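Iron-containing superoxide dismutase B2 (Trypanosoma brucei, PDB 3ESF) probably converts superoxide radicals to hydrogen peroxide and molecular oxygen at an iron ion in each subunit, protecting the parasite's cells from oxidative damage. Local coordinates at residues A[26-31]-A[77-82]; A[115-120]-A[160-165]. The protein carries 1 engineered substitution. One frame throughout, in Å; residues are numbered along the deposited sequence.

Contact 1. Residues A[26-31]-A[77-82]; sequences TFHYDK and NFYWES. With FE (Fe (III) ion), chain E.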
loop_
_atom_site.group_PDB
_atom_site.type_symbol
_atom_site.label_atom_id
_atom_site.label_comp_id
_atom_site.label_asym_id
_atom_site.label_seq_id
_atom_site.Cartn_x
_atom_site.Cartn_y
_atom_site.Cartn_z
ATOM N N THR A 26 -13.859 5.582 -11.070
ATOM C CA THR A 26 -15.072 5.407 -10.225
ATOM C C THR A 26 -14.739 4.812 -8.876
ATOM O O THR A 26 -15.105 5.393 -7.851
ATOM C CB THR A 26 -16.140 4.533 -10.897
ATOM O OG1 THR A 26 -16.595 5.191 -12.077
ATOM C CG2 THR A 26 -17.329 4.354 -9.991
ATOM N N PHE A 27 -14.063 3.659 -8.853
ATOM C CA PHE A 27 -13.686 3.072 -7.551
ATOM C C PHE A 27 -12.800 4.025 -6.764
ATOM O O PHE A 27 -12.995 4.204 -5.560
ATOM C CB PHE A 27 -13.072 1.658 -7.680
ATOM C CG PHE A 27 -14.104 0.568 -7.792
ATOM C CD1 PHE A 27 -14.624 -0.033 -6.650
ATOM C CD2 PHE A 27 -14.601 0.188 -9.037
ATOM C CE1 PHE A 27 -15.600 -1.033 -6.748
ATOM C CE2 PHE A 27 -15.564 -0.802 -9.148
ATOM C CZ PHE A 27 -16.076 -1.409 -8.003
ATOM N N HIS A 28 -11.845 4.655 -7.437
ATOM C CA HIS A 28 -10.856 5.460 -6.735
ATOM C C HIS A 28 -11.483 6.705 -6.055
ATOM O O HIS A 28 -11.204 7.014 -4.871
ATOM C CB HIS A 28 -9.740 5.843 -7.713
ATOM C CG HIS A 28 -8.499 6.314 -7.043
ATOM N ND1 HIS A 28 -7.407 6.763 -7.741
ATOM C CD2 HIS A 28 -8.183 6.425 -5.731
ATOM C CE1 HIS A 28 -6.467 7.132 -6.891
ATOM N NE2 HIS A 28 -6.914 6.934 -5.666
ATOM N N TYR A 29 -12.340 7.389 -6.815
ATOM C CA TYR A 29 -13.060 8.559 -6.327
ATOM C C TYR A 29 -14.215 8.159 -5.407
ATOM O O TYR A 29 -14.273 8.647 -4.284
ATOM C CB TYR A 29 -13.555 9.458 -7.490
ATOM C CG TYR A 29 -14.184 10.775 -7.056
ATOM C CD1 TYR A 29 -13.414 11.954 -6.969
ATOM C CD2 TYR A 29 -15.553 10.854 -6.755
ATOM C CE1 TYR A 29 -13.987 13.161 -6.568
ATOM C CE2 TYR A 29 -16.128 12.034 -6.340
ATOM C CZ TYR A 29 -15.342 13.198 -6.248
ATOM O OH TYR A 29 -15.934 14.388 -5.860
ATOM N N ASP A 30 -15.112 7.276 -5.870
ATOM C CA ASP A 30 -16.359 6.982 -5.123
ATOM C C ASP A 30 -16.121 6.177 -3.845
ATOM O O ASP A 30 -16.812 6.382 -2.858
ATOM C CB ASP A 30 -17.405 6.256 -5.974
ATOM C CG ASP A 30 -18.120 7.167 -6.961
ATOM O OD1 ASP A 30 -17.973 8.408 -6.880
ATOM O OD2 ASP A 30 -18.842 6.636 -7.833
ATOM N N LYS A 31 -15.171 5.245 -3.896
ATOM C CA LYS A 31 -14.875 4.378 -2.755
ATOM C C LYS A 31 -13.737 4.934 -1.892
ATOM O O LYS A 31 -13.982 5.291 -0.742
ATOM C CB LYS A 31 -14.663 2.913 -3.185
ATOM C CG LYS A 31 -15.803 2.329 -4.094
ATOM C CD LYS A 31 -17.142 2.286 -3.341
ATOM C CE LYS A 31 -18.129 1.216 -3.866
ATOM N NZ LYS A 31 -18.317 1.137 -5.360
ATOM N N ASN A 77 -7.490 15.251 -4.020
ATOM C CA ASN A 77 -7.932 16.464 -4.711
ATOM C C ASN A 77 -6.825 16.953 -5.651
ATOM O O ASN A 77 -7.065 17.252 -6.835
ATOM C CB ASN A 77 -8.292 17.590 -3.719
ATOM C CG ASN A 77 -9.614 17.340 -2.969
ATOM O OD1 ASN A 77 -10.412 16.483 -3.346
ATOM N ND2 ASN A 77 -9.860 18.142 -1.932
ATOM N N PHE A 78 -5.619 17.026 -5.104
ATOM C CA PHE A 78 -4.469 17.534 -5.840
ATOM C C PHE A 78 -4.102 16.595 -7.006
ATOM O O PHE A 78 -3.758 17.045 -8.107
ATOM C CB PHE A 78 -3.280 17.708 -4.875
ATOM C CG PHE A 78 -2.289 18.729 -5.333
ATOM C CD1 PHE A 78 -2.565 20.095 -5.206
ATOM C CD2 PHE A 78 -1.095 18.341 -5.909
ATOM C CE1 PHE A 78 -1.647 21.053 -5.644
ATOM C CE2 PHE A 78 -0.165 19.293 -6.336
ATOM C CZ PHE A 78 -0.446 20.643 -6.205
ATOM N N TYR A 79 -4.180 15.294 -6.744
ATOM C CA TYR A 79 -3.998 14.251 -7.771
ATOM C C TYR A 79 -4.921 14.388 -9.002
ATOM O O TYR A 79 -4.441 14.325 -10.122
ATOM C CB TYR A 79 -4.225 12.888 -7.111
ATOM C CG TYR A 79 -4.179 11.679 -8.031
ATOM C CD1 TYR A 79 -3.055 11.422 -8.833
ATOM C CD2 TYR A 79 -5.259 10.779 -8.077
ATOM C CE1 TYR A 79 -2.996 10.284 -9.641
ATOM C CE2 TYR A 79 -5.227 9.669 -8.882
ATOM C CZ TYR A 79 -4.091 9.403 -9.656
ATOM O OH TYR A 79 -4.059 8.270 -10.449
ATOM N N TRP A 80 -6.234 14.515 -8.791
ATOM C CA TRP A 80 -7.171 14.677 -9.905
ATOM C C TRP A 80 -6.859 15.935 -10.701
ATOM O O TRP A 80 -6.921 15.909 -11.925
ATOM C CB TRP A 80 -8.656 14.697 -9.475
ATOM C CG TRP A 80 -9.113 13.513 -8.693
ATOM C CD1 TRP A 80 -9.727 13.531 -7.473
ATOM C CD2 TRP A 80 -8.998 12.125 -9.064
ATOM N NE1 TRP A 80 -9.979 12.251 -7.051
ATOM C CE2 TRP A 80 -9.548 11.367 -8.000
ATOM C CE3 TRP A 80 -8.477 11.451 -10.186
ATOM C CZ2 TRP A 80 -9.613 9.968 -8.025
ATOM C CZ3 TRP A 80 -8.532 10.055 -10.212
ATOM C CH2 TRP A 80 -9.099 9.328 -9.134
ATOM N N GLU A 81 -6.528 17.031 -10.015
ATOM C CA GLU A 81 -6.131 18.272 -10.677
ATOM C C GLU A 81 -4.794 18.186 -11.424
ATOM O O GLU A 81 -4.558 18.937 -12.368
ATOM C CB GLU A 81 -6.117 19.440 -9.684
ATOM C CG GLU A 81 -7.517 19.910 -9.271
ATOM C CD GLU A 81 -8.334 20.483 -10.432
ATOM O OE1 GLU A 81 -7.795 20.640 -11.550
ATOM O OE2 GLU A 81 -9.534 20.799 -10.221
ATOM N N SER A 82 -3.944 17.247 -11.008
ATOM C CA SER A 82 -2.634 16.991 -11.622
ATOM C C SER A 82 -2.742 16.217 -12.945
ATOM O O SER A 82 -1.722 15.940 -13.607
ATOM C CB SER A 82 -1.729 16.223 -10.641
ATOM O OG SER A 82 -1.408 17.011 -9.491
HETATM FE FE FE E . -5.678 6.902 -3.867
HETATM O O HOH W 1 -6.396 6.478 -10.360
HETATM O O HOH W 2 -4.217 6.938 -2.306
#

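Contact 2. Residues A[115-120]-A[160-165]; sequences NAAVGH and CDVWEH. With FE (Fe (III) ion), chain E.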
loop_
_atom_site.group_PDB
_atom_site.type_symbol
_atom_site.label_atom_id
_atom_site.label_comp_id
_atom_site.label_asym_id
_atom_site.label_seq_id
_atom_site.Cartn_x
_atom_site.Cartn_y
_atom_site.Cartn_z
ATOM N N ASN A 115 11.431 7.607 -11.555
ATOM C CA ASN A 115 12.204 6.708 -10.682
ATOM C C ASN A 115 11.590 6.708 -9.278
ATOM O O ASN A 115 11.467 5.657 -8.629
ATOM C CB ASN A 115 13.712 7.079 -10.682
ATOM C CG ASN A 115 14.482 6.537 -11.913
ATOM O OD1 ASN A 115 15.649 6.895 -12.138
ATOM N ND2 ASN A 115 13.846 5.699 -12.701
ATOM N N ALA A 116 11.144 7.890 -8.835
ATOM C CA ALA A 116 10.472 8.042 -7.525
ATOM C C ALA A 116 9.103 7.345 -7.474
ATOM O O ALA A 116 8.783 6.677 -6.495
ATOM C CB ALA A 116 10.293 9.554 -7.189
ATOM N N ALA A 117 8.292 7.553 -8.511
ATOM C CA ALA A 117 6.950 6.973 -8.585
ATOM C C ALA A 117 6.992 5.432 -8.719
ATOM O O ALA A 117 6.221 4.737 -8.083
ATOM C CB ALA A 117 6.131 7.601 -9.759
ATOM N N VAL A 118 7.895 4.930 -9.551
ATOM C CA VAL A 118 8.008 3.492 -9.823
ATOM C C VAL A 118 8.705 2.822 -8.660
ATOM O O VAL A 118 8.345 1.718 -8.255
ATOM C CB VAL A 118 8.724 3.235 -11.164
ATOM C CG1 VAL A 118 9.156 1.761 -11.314
ATOM C CG2 VAL A 118 7.814 3.644 -12.326
ATOM N N GLY A 119 9.664 3.519 -8.075
ATOM C CA GLY A 119 10.442 2.925 -6.993
ATOM C C GLY A 119 9.799 2.961 -5.622
ATOM O O GLY A 119 10.255 2.255 -4.733
ATOM N N HIS A 120 8.758 3.772 -5.409
ATOM C CA HIS A 120 8.212 3.909 -4.053
ATOM C C HIS A 120 7.739 2.550 -3.519
ATOM O O HIS A 120 6.962 1.889 -4.185
ATOM C CB HIS A 120 7.069 4.935 -3.978
ATOM C CG HIS A 120 6.688 5.305 -2.575
ATOM N ND1 HIS A 120 7.313 6.325 -1.883
ATOM C CD2 HIS A 120 5.781 4.766 -1.719
ATOM C CE1 HIS A 120 6.806 6.395 -0.660
ATOM N NE2 HIS A 120 5.866 5.470 -0.543
ATOM N N CYS A 160 1.423 12.280 -8.307
ATOM C CA CYS A 160 0.912 11.010 -8.807
ATOM C C CYS A 160 0.725 10.017 -7.633
ATOM O O CYS A 160 1.703 9.693 -6.926
ATOM C CB CYS A 160 1.889 10.437 -9.847
ATOM S SG CYS A 160 1.414 8.818 -10.492
ATOM N N ASP A 161 -0.521 9.564 -7.431
ATOM C CA ASP A 161 -0.876 8.541 -6.437
ATOM C C ASP A 161 -0.263 7.233 -6.873
ATOM O O ASP A 161 -0.483 6.818 -8.013
ATOM C CB ASP A 161 -2.435 8.380 -6.376
ATOM C CG ASP A 161 -2.919 7.594 -5.181
ATOM O OD1 ASP A 161 -2.099 7.158 -4.357
ATOM O OD2 ASP A 161 -4.171 7.442 -5.008
ATOM N N VAL A 162 0.514 6.590 -5.995
ATOM C CA VAL A 162 1.062 5.238 -6.308
ATOM C C VAL A 162 0.648 4.155 -5.293
ATOM O O VAL A 162 1.226 3.063 -5.257
ATOM C CB VAL A 162 2.589 5.238 -6.562
ATOM C CG1 VAL A 162 2.934 6.154 -7.707
ATOM C CG2 VAL A 162 3.397 5.601 -5.270
ATOM N N TRP A 163 -0.349 4.450 -4.451
ATOM C CA TRP A 163 -1.090 3.378 -3.780
ATOM C C TRP A 163 -1.612 2.444 -4.879
ATOM O O TRP A 163 -2.053 2.920 -5.939
ATOM C CB TRP A 163 -2.316 3.934 -3.041
ATOM C CG TRP A 163 -2.044 4.657 -1.741
ATOM C CD1 TRP A 163 -1.229 5.760 -1.539
ATOM C CD2 TRP A 163 -2.635 4.355 -0.469
ATOM N NE1 TRP A 163 -1.275 6.128 -0.202
ATOM C CE2 TRP A 163 -2.123 5.284 0.470
ATOM C CE3 TRP A 163 -3.551 3.386 -0.035
ATOM C CZ2 TRP A 163 -2.502 5.270 1.837
ATOM C CZ3 TRP A 163 -3.918 3.362 1.309
ATOM C CH2 TRP A 163 -3.409 4.318 2.229
ATOM N N GLU A 164 -1.622 1.146 -4.595
ATOM C CA GLU A 164 -2.015 0.146 -5.547
ATOM C C GLU A 164 -3.429 0.348 -6.090
ATOM O O GLU A 164 -3.670 0.026 -7.244
ATOM C CB GLU A 164 -1.812 -1.270 -5.007
ATOM C CG GLU A 164 -0.343 -1.638 -5.028
ATOM C CD GLU A 164 0.014 -2.925 -4.304
ATOM O OE1 GLU A 164 -0.661 -3.319 -3.352
ATOM O OE2 GLU A 164 1.002 -3.564 -4.692
ATOM N N HIS A 165 -4.348 0.865 -5.252
ATOM C CA HIS A 165 -5.725 1.118 -5.702
ATOM C C HIS A 165 -5.854 2.178 -6.801
ATOM O O HIS A 165 -6.873 2.211 -7.501
ATOM C CB HIS A 165 -6.665 1.444 -4.528
ATOM C CG HIS A 165 -6.426 2.779 -3.897
ATOM N ND1 HIS A 165 -6.161 2.925 -2.553
ATOM C CD2 HIS A 165 -6.416 4.026 -4.418
ATOM C CE1 HIS A 165 -6.029 4.209 -2.267
ATOM N NE2 HIS A 165 -6.150 4.895 -3.392
HETATM FE FE FE E . -5.678 6.902 -3.867
HETATM O O HOH W 2 -4.217 6.938 -2.306
#

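Contact 1. Residues A[26-31]-A[77-82]
An aromatic helix-helix contact, buried beside the iron site, joins H28 and Y29 on helix 22-45 to Y79 and W80 near the end of helix 64-81, within the alpha-hairpin domain of the Fe/Mn superoxide dismutases. The two short axes run roughly antiparallel, at 146°, and approach to 12.3 Å at their closest, a gap that takes large flat side chains to bridge. W80 does most of this: its six-membered ring turns an edge toward one face of the H28 imidazole in an offset edge-to-face pair, CH2 lying 3.4 Å from H28 ND1. At the other end of the indole, W80 NE1 comes to the rim of the Y29 ring, 3.4 Å from CD1, while its N-H is taken by H33. Y79 meets H28 rim to rim. Imidazole suits position 28 because both nitrogens have work. H28 CG is anti to the backbone N (chi1 -163°), which swings the imidazole off its helix toward the iron; H28 NE2 binds the ion at 2.2 Å. H28 ND1 donates to water 1 at 2.8 Å. That water lies in the imidazole plane and also bonds Y79 OH, so metal, water and indole probably hold the ring's rotation. The phenol of Y79 further bonds Y178, whereas Y29 OH reaches the carbonyl of P6. Beyond the helix pair, F78 packs on P156 of strand 154-161, and S82 OG hydrogen-bonds T159 on the same strand.

Contact 2. Residues A[115-120]-A[160-165]
V162 carries this contact, pressing its two methyl groups against A117 in the last turn of helix 106-119 and H120 just beyond it, where the chain leaves strand 154-161. With chi1 at -59°, CG1 is anti to the carbonyl carbon and lies 3.6 Å from the carbonyl oxygen of A117 and 4.1 Å from A117 CB. The second branch, CG2, touches H120 CB at 3.9 Å. A branched apolar residue fits here because one methyl can lie on A117 while the other reaches H120, and alanine, with just a methyl of its own, lets the helix come close: A117 and V162 have their CA atoms 6.5 Å apart. No hydrogen bond crosses between the segments.

H120 offers V162 its CB while its ring nitrogens bond Q141 and H143. R175 bonds the carbonyl oxygens of both A117 and H120 and so ties down the helix end.

Next to V162, D161 OD2 binds iron at 2.0 Å, and its other oxygen, OD1, accepts the backbone N-H of W163 from above the carboxylate plane, 50° out of it, in an Asx turn that probably helps to hold the carboxylate. H165 NE2 binds the iron at 2.1 Å. Its ND1 hydrogen-bonds E164 of the second subunit, and E164 here does the same for that subunit's H165, the double glutamate-histidine bridge across the dimer interface known from Fe/Mn superoxide dismutases. Around the contact, A117 also packs on V179 of helix 175-185 and A126 of strand 124-131, while V162 is backbone hydrogen-bonded to G124, where that middle strand begins.

How the contacts relate
Contact 1 closes before contact 2 opens, so the two follow each other along the chain, one in the alpha-hairpin domain and the other in the C-terminal domain. Their centres lie about 15 Å apart, yet they meet at the iron: contact 1 supplies H28, contact 2 supplies D161 and H165, and H76, just ahead of 77-82, completes the protein ligands. Water 2, bound to the metal, belongs to both. Away from the ion, Y79 CE1 packs 3.4 Å from D161 N, placing the end of helix 64-81 against strand 154-161. The metal site thus lies between the domains, and both contacts also touch the second subunit.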